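Local atomic coordinates of UPF0141 protein yjdB (Campylobacter jejuni subsp. jejuni HB93-13, PDB entry 4TN0), a protein that probably transfers phosphoethanolamine groups in the periplasm and is required for polymyxin resistance and motility, being a zinc-binding enzyme with an alkaline phosphatase-like fold. Residues I75-N80 against S277-F282; E297-L302 against K306-P311. All coordinates share one frame; numbering follows the deposited sequence.

Contact 1: I75-N80 against S277-F282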
loop_
_atom_site.group_PDB
_atom_site.type_symbol
_atom_site.label_atom_id
_atom_site.label_comp_id
_atom_site.label_asym_id
_atom_site.label_seq_id
_atom_site.Cartn_x
_atom_site.Cartn_y
_atom_site.Cartn_z
ATOM N N ILE A 75 -13.705 -3.090 -8.046
ATOM C CA ILE A 75 -13.584 -3.583 -9.415
ATOM C C ILE A 75 -13.473 -2.413 -10.399
ATOM O O ILE A 75 -12.870 -2.548 -11.470
ATOM C CB ILE A 75 -14.791 -4.495 -9.795
ATOM C CG1 ILE A 75 -14.593 -5.137 -11.167
ATOM C CG2 ILE A 75 -16.116 -3.733 -9.723
ATOM C CD1 ILE A 75 -15.593 -6.283 -11.445
ATOM N N SER A 76 -14.063 -1.271 -10.041
ATOM C CA SER A 76 -14.014 -0.095 -10.919
ATOM C C SER A 76 -12.610 0.486 -10.994
ATOM O O SER A 76 -11.866 0.507 -10.000
ATOM C CB SER A 76 -14.988 0.982 -10.459
ATOM O OG SER A 76 -16.208 0.414 -10.027
ATOM N N LYS A 77 -12.255 0.981 -12.170
ATOM C CA LYS A 77 -10.977 1.645 -12.342
ATOM C C LYS A 77 -11.193 3.145 -12.132
ATOM O O LYS A 77 -12.328 3.571 -11.901
ATOM C CB LYS A 77 -10.403 1.313 -13.717
ATOM C CG LYS A 77 -10.135 -0.173 -13.858
ATOM C CD LYS A 77 -9.838 -0.584 -15.277
ATOM C CE LYS A 77 -9.750 -2.094 -15.369
ATOM N NZ LYS A 77 -10.995 -2.796 -14.876
ATOM N N ARG A 78 -10.125 3.942 -12.181
ATOM C CA ARG A 78 -10.260 5.355 -11.827
ATOM C C ARG A 78 -11.299 6.075 -12.688
ATOM O O ARG A 78 -12.043 6.924 -12.183
ATOM C CB ARG A 78 -8.923 6.102 -11.920
ATOM C CG ARG A 78 -9.104 7.597 -11.630
ATOM C CD ARG A 78 -7.805 8.339 -11.419
ATOM N NE ARG A 78 -6.898 8.269 -12.556
ATOM C CZ ARG A 78 -6.995 9.044 -13.632
ATOM N NH1 ARG A 78 -7.969 9.952 -13.727
ATOM N NH2 ARG A 78 -6.109 8.915 -14.610
ATOM N N GLU A 79 -11.398 5.700 -13.960
ATOM C CA GLU A 79 -12.249 6.458 -14.880
ATOM C C GLU A 79 -13.731 6.209 -14.671
ATOM O O GLU A 79 -14.541 7.061 -15.013
ATOM C CB GLU A 79 -11.901 6.137 -16.328
ATOM C CG GLU A 79 -10.448 5.777 -16.560
ATOM C CD GLU A 79 -9.960 6.222 -17.938
ATOM O OE1 GLU A 79 -10.499 5.724 -18.953
ATOM O OE2 GLU A 79 -9.042 7.073 -18.002
ATOM N N ASN A 80 -14.080 5.098 -14.028
ATOM C CA ASN A 80 -15.479 4.762 -13.799
ATOM C C ASN A 80 -15.858 4.603 -12.335
ATOM O O ASN A 80 -17.008 4.276 -12.015
ATOM C CB ASN A 80 -15.819 3.446 -14.509
ATOM C CG ASN A 80 -15.766 3.564 -16.016
ATOM O OD1 ASN A 80 -16.620 4.216 -16.624
ATOM N ND2 ASN A 80 -14.769 2.920 -16.636
ATOM N N SER A 277 -0.930 1.599 -11.847
ATOM C CA SER A 277 -1.731 2.397 -10.929
ATOM C C SER A 277 -2.536 1.548 -9.956
ATOM O O SER A 277 -2.471 0.344 -9.982
ATOM C CB SER A 277 -2.685 3.291 -11.713
ATOM O OG SER A 277 -3.707 2.511 -12.300
ATOM N N GLN A 278 -3.300 2.198 -9.091
ATOM C CA GLN A 278 -4.165 1.485 -8.167
ATOM C C GLN A 278 -5.230 0.677 -8.912
ATOM O O GLN A 278 -5.785 -0.288 -8.368
ATOM C CB GLN A 278 -4.810 2.463 -7.182
ATOM C CG GLN A 278 -3.912 2.725 -5.966
ATOM C CD GLN A 278 -4.222 4.019 -5.227
ATOM O OE1 GLN A 278 -5.221 4.686 -5.492
ATOM N NE2 GLN A 278 -3.335 4.395 -4.306
ATOM N N ASP A 279 -5.504 1.058 -10.156
ATOM C CA ASP A 279 -6.407 0.283 -11.015
ATOM C C ASP A 279 -6.010 -1.214 -11.041
ATOM O O ASP A 279 -6.860 -2.095 -11.040
ATOM C CB ASP A 279 -6.408 0.853 -12.438
ATOM C CG ASP A 279 -7.196 2.156 -12.558
ATOM O OD1 ASP A 279 -7.874 2.544 -11.581
ATOM O OD2 ASP A 279 -7.153 2.778 -13.651
ATOM N N ASN A 280 -4.705 -1.463 -11.029
ATOM C CA ASN A 280 -4.130 -2.790 -11.083
ATOM C C ASN A 280 -4.316 -3.638 -9.831
ATOM O O ASN A 280 -4.000 -4.823 -9.865
ATOM C CB ASN A 280 -2.626 -2.691 -11.357
ATOM C CG ASN A 280 -2.317 -2.149 -12.728
ATOM O OD1 ASN A 280 -2.076 -0.955 -12.899
ATOM N ND2 ASN A 280 -2.317 -3.028 -13.722
ATOM N N LEU A 281 -4.812 -3.074 -8.728
ATOM C CA LEU A 281 -4.762 -3.840 -7.480
ATOM C C LEU A 281 -5.816 -4.940 -7.508
ATOM O O LEU A 281 -5.589 -6.051 -7.018
ATOM C CB LEU A 281 -4.971 -2.948 -6.233
ATOM C CG LEU A 281 -4.897 -3.767 -4.924
ATOM C CD1 LEU A 281 -3.531 -4.415 -4.738
ATOM C CD2 LEU A 281 -5.294 -3.020 -3.634
ATOM N N PHE A 282 -6.936 -4.664 -8.160
ATOM C CA PHE A 282 -8.040 -5.610 -8.159
ATOM C C PHE A 282 -7.641 -6.957 -8.775
ATOM O O PHE A 282 -7.754 -7.991 -8.115
ATOM C CB PHE A 282 -9.245 -5.032 -8.901
ATOM C CG PHE A 282 -10.455 -5.916 -8.856
ATOM C CD1 PHE A 282 -11.250 -5.961 -7.721
ATOM C CD2 PHE A 282 -10.771 -6.741 -9.927
ATOM C CE1 PHE A 282 -12.362 -6.782 -7.672
ATOM C CE2 PHE A 282 -11.878 -7.572 -9.881
ATOM C CZ PHE A 282 -12.673 -7.595 -8.753
#
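In this alkaline phosphatase-like domain, the loop that follows helix 68-73 packs against the turn leading from edge strand 276-277 into helix 281-288, with I75 meeting F282 at one end of the contact and K77 and R78 meeting D279 at the other. The carboxylate of D279 takes the polar share: the backbone N of R78 donates to OD1 at 2.7 Å, on the syn side but 27° out of the carboxylate plane. The N-H...O angle of 134° marks a short but bent bond. CB of K77 lies 3.5 Å from CG of D279, the two side chains crossing nearly at right angles. Beyond CG the extended lysine chain leaves the aspartate, and a bend at its last torsion turns NZ to a salt bridge with E297. At the apolar end, CA of I75 sits over one face of the F282 ring, 3.8 Å from the centroid and nearly on the ring normal, a CH-pi contact. With CG1 of I75 anti to the backbone N (chi1 -174°), the side chain runs alongside the phenylalanine, and CG1 comes within 3.9 Å of CE2 of F282. S277 forms an ST turn, its OG accepting from N of D279 at 3.2 Å. Although this is a surface contact, its second segment reaches inward: Q278 and L281 touch M72 of helix 68-73, and the same two side chains rest on strand 218-224 through L224 and F222 respectively.

Contact 2: E297-L302 against K306-P311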
loop_
_atom_site.group_PDB
_atom_site.type_symbol
_atom_site.label_atom_id
_atom_site.label_comp_id
_atom_site.label_asym_id
_atom_site.label_seq_id
_atom_site.Cartn_x
_atom_site.Cartn_y
_atom_site.Cartn_z
ATOM N N GLU A 297 -8.956 -9.622 -15.019
ATOM C CA GLU A 297 -8.340 -9.154 -16.255
ATOM C C GLU A 297 -6.852 -9.401 -16.184
ATOM O O GLU A 297 -6.133 -8.669 -15.520
ATOM C CB GLU A 297 -8.615 -7.673 -16.493
ATOM C CG GLU A 297 -10.056 -7.312 -16.753
ATOM C CD GLU A 297 -10.250 -5.818 -16.789
ATOM O OE1 GLU A 297 -9.762 -5.147 -15.852
ATOM O OE2 GLU A 297 -10.861 -5.306 -17.753
ATOM N N PRO A 298 -6.377 -10.411 -16.914
ATOM C CA PRO A 298 -4.980 -10.856 -16.830
ATOM C C PRO A 298 -4.007 -9.768 -17.247
ATOM O O PRO A 298 -2.828 -9.816 -16.909
ATOM C CB PRO A 298 -4.924 -12.030 -17.807
ATOM C CG PRO A 298 -6.084 -11.807 -18.740
ATOM C CD PRO A 298 -7.149 -11.166 -17.917
ATOM N N GLU A 299 -4.506 -8.782 -17.974
ATOM C CA GLU A 299 -3.649 -7.729 -18.481
ATOM C C GLU A 299 -3.583 -6.567 -17.499
ATOM O O GLU A 299 -3.161 -5.459 -17.852
ATOM C CB GLU A 299 -4.172 -7.274 -19.829
ATOM C CG GLU A 299 -5.042 -8.325 -20.458
ATOM C CD GLU A 299 -5.203 -8.138 -21.947
ATOM O OE1 GLU A 299 -5.070 -6.982 -22.418
ATOM O OE2 GLU A 299 -5.449 -9.157 -22.641
ATOM N N TYR A 300 -3.998 -6.850 -16.266
ATOM C CA TYR A 300 -3.924 -5.907 -15.162
ATOM C C TYR A 300 -3.306 -6.526 -13.898
ATOM O O TYR A 300 -3.144 -5.840 -12.881
ATOM C CB TYR A 300 -5.319 -5.363 -14.849
ATOM C CG TYR A 300 -5.666 -4.105 -15.611
ATOM C CD1 TYR A 300 -6.735 -4.079 -16.499
ATOM C CD2 TYR A 300 -4.915 -2.941 -15.449
ATOM C CE1 TYR A 300 -7.052 -2.928 -17.194
ATOM C CE2 TYR A 300 -5.224 -1.790 -16.140
ATOM C CZ TYR A 300 -6.294 -1.784 -17.006
ATOM O OH TYR A 300 -6.598 -0.635 -17.697
ATOM N N ASP A 301 -2.971 -7.815 -13.962
ATOM C CA ASP A 301 -2.320 -8.510 -12.850
ATOM C C ASP A 301 -0.810 -8.251 -12.919
ATOM O O ASP A 301 -0.161 -8.624 -13.893
ATOM C CB ASP A 301 -2.639 -10.006 -12.911
ATOM C CG ASP A 301 -2.207 -10.774 -11.665
ATOM O OD1 ASP A 301 -2.798 -11.852 -11.434
ATOM O OD2 ASP A 301 -1.302 -10.331 -10.917
ATOM N N LEU A 302 -0.262 -7.586 -11.901
ATOM C CA LEU A 302 1.153 -7.210 -11.895
ATOM C C LEU A 302 2.072 -8.426 -11.950
ATOM O O LEU A 302 3.173 -8.355 -12.494
ATOM C CB LEU A 302 1.484 -6.361 -10.663
ATOM C CG LEU A 302 0.712 -5.051 -10.455
ATOM C CD1 LEU A 302 1.039 -4.471 -9.069
ATOM C CD2 LEU A 302 0.990 -4.031 -11.565
ATOM N N LYS A 306 1.017 -11.559 -19.038
ATOM C CA LYS A 306 0.200 -10.868 -20.035
ATOM C C LYS A 306 -0.115 -9.420 -19.671
ATOM O O LYS A 306 -0.829 -8.736 -20.409
ATOM C CB LYS A 306 -1.076 -11.676 -20.296
ATOM C CG LYS A 306 -0.804 -13.202 -20.195
ATOM C CD LYS A 306 -1.952 -14.096 -20.651
ATOM C CE LYS A 306 -1.724 -15.550 -20.237
ATOM N NZ LYS A 306 -2.837 -16.444 -20.679
ATOM N N LEU A 307 0.379 -8.975 -18.510
ATOM C CA LEU A 307 0.195 -7.598 -18.029
ATOM C C LEU A 307 0.711 -6.586 -19.043
ATOM O O LEU A 307 1.826 -6.708 -19.547
ATOM C CB LEU A 307 0.889 -7.411 -16.657
ATOM C CG LEU A 307 1.008 -6.124 -15.800
ATOM C CD1 LEU A 307 1.793 -4.970 -16.427
ATOM C CD2 LEU A 307 -0.336 -5.635 -15.285
ATOM N N LYS A 308 -0.120 -5.595 -19.344
ATOM C CA LYS A 308 0.309 -4.431 -20.098
ATOM C C LYS A 308 0.099 -3.189 -19.240
ATOM O O LYS A 308 -0.485 -3.260 -18.154
ATOM C CB LYS A 308 -0.460 -4.317 -21.415
ATOM C CG LYS A 308 -0.806 -5.662 -22.064
ATOM C CD LYS A 308 -1.879 -5.500 -23.151
ATOM C CE LYS A 308 -2.112 -6.780 -23.952
ATOM N NZ LYS A 308 -2.760 -6.487 -25.273
ATOM N N ALA A 309 0.605 -2.059 -19.723
ATOM C CA ALA A 309 0.437 -0.778 -19.054
ATOM C C ALA A 309 -0.994 -0.263 -19.166
ATOM O O ALA A 309 -1.785 -0.773 -19.958
ATOM C CB ALA A 309 1.406 0.242 -19.621
ATOM N N ASN A 310 -1.318 0.750 -18.366
ATOM C CA ASN A 310 -2.614 1.406 -18.457
ATOM C C ASN A 310 -2.721 2.243 -19.722
ATOM O O ASN A 310 -1.749 2.870 -20.142
ATOM C CB ASN A 310 -2.864 2.309 -17.244
ATOM C CG ASN A 310 -2.752 1.575 -15.907
ATOM O OD1 ASN A 310 -2.492 0.373 -15.847
ATOM N ND2 ASN A 310 -2.949 2.317 -14.824
ATOM N N PRO A 311 -3.918 2.267 -20.326
ATOM C CA PRO A 311 -4.213 3.153 -21.459
ATOM C C PRO A 311 -3.996 4.630 -21.122
ATOM O O PRO A 311 -4.691 5.480 -21.679
ATOM C CB PRO A 311 -5.690 2.872 -21.747
ATOM C CG PRO A 311 -5.884 1.455 -21.297
ATOM C CD PRO A 311 -4.994 1.287 -20.087
#
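E299 and L307 bring the two irregular segments together, their CA atoms 3.9 Å apart, and one weak backbone bond joins them: N of K308 donates to O of E299 at 3.4 Å, long but nearly straight at 166°. Beside it, CA of E299 makes a CA-H...O contact with O of K306 at 3.6 Å. L307 is the buried apolar element. Its CG stands anti to the backbone N (chi1 177°), which carries the isobutyl group along the backbone of 300-302: CB lies 3.2 Å from O of D301, and CD2 is 3.4 Å from C of Y300. The same CD2 meets CD2 of L302 at 4.3 Å. On the outer side, the E299 and K308 chains run side by side, extended beyond CG. OE1 of E299 and NZ of K308 are 3.7 Å apart, a long salt bridge in which the carboxylate oxygen is closer to the lysine's CE than to its charged end. Y300 meets the last modelled residues with its edge and its hydroxyl: the N310 side chain crosses it at about a right angle, at the ring edge, and CD of P311 is 3.5 Å from OH. This is plain packing of a non-regular C-terminal tail: the chain after helix 281-288 doubles back on itself, Y300 packing on S283 and D301 on T284 of that helix, and L302 and L307 on L276 of edge strand 276-277.

Overall arrangement
From the N terminus, contact 1 closes a long loop: 196 residues, including much of the central mixed sheet, separate 75-80 from 277-282. Contact 2 follows it in series, neither nested nor crossing, and closes a short loop of three intervening residues. Helix 281-288 follows contact 1 along the chain, and the tail of contact 2 packs on it. The two centres are 11 Å apart, on the same side of the chain's centre. Besides the K77-E297 bridge, a probable hydrogen bond from N280 ND2 to Y300 O (3.0 Å) joins them, and K77 packs on Y300. The loop after helix 68-73, the sheet edge and the C-terminal tail are thus tied together by these contacts.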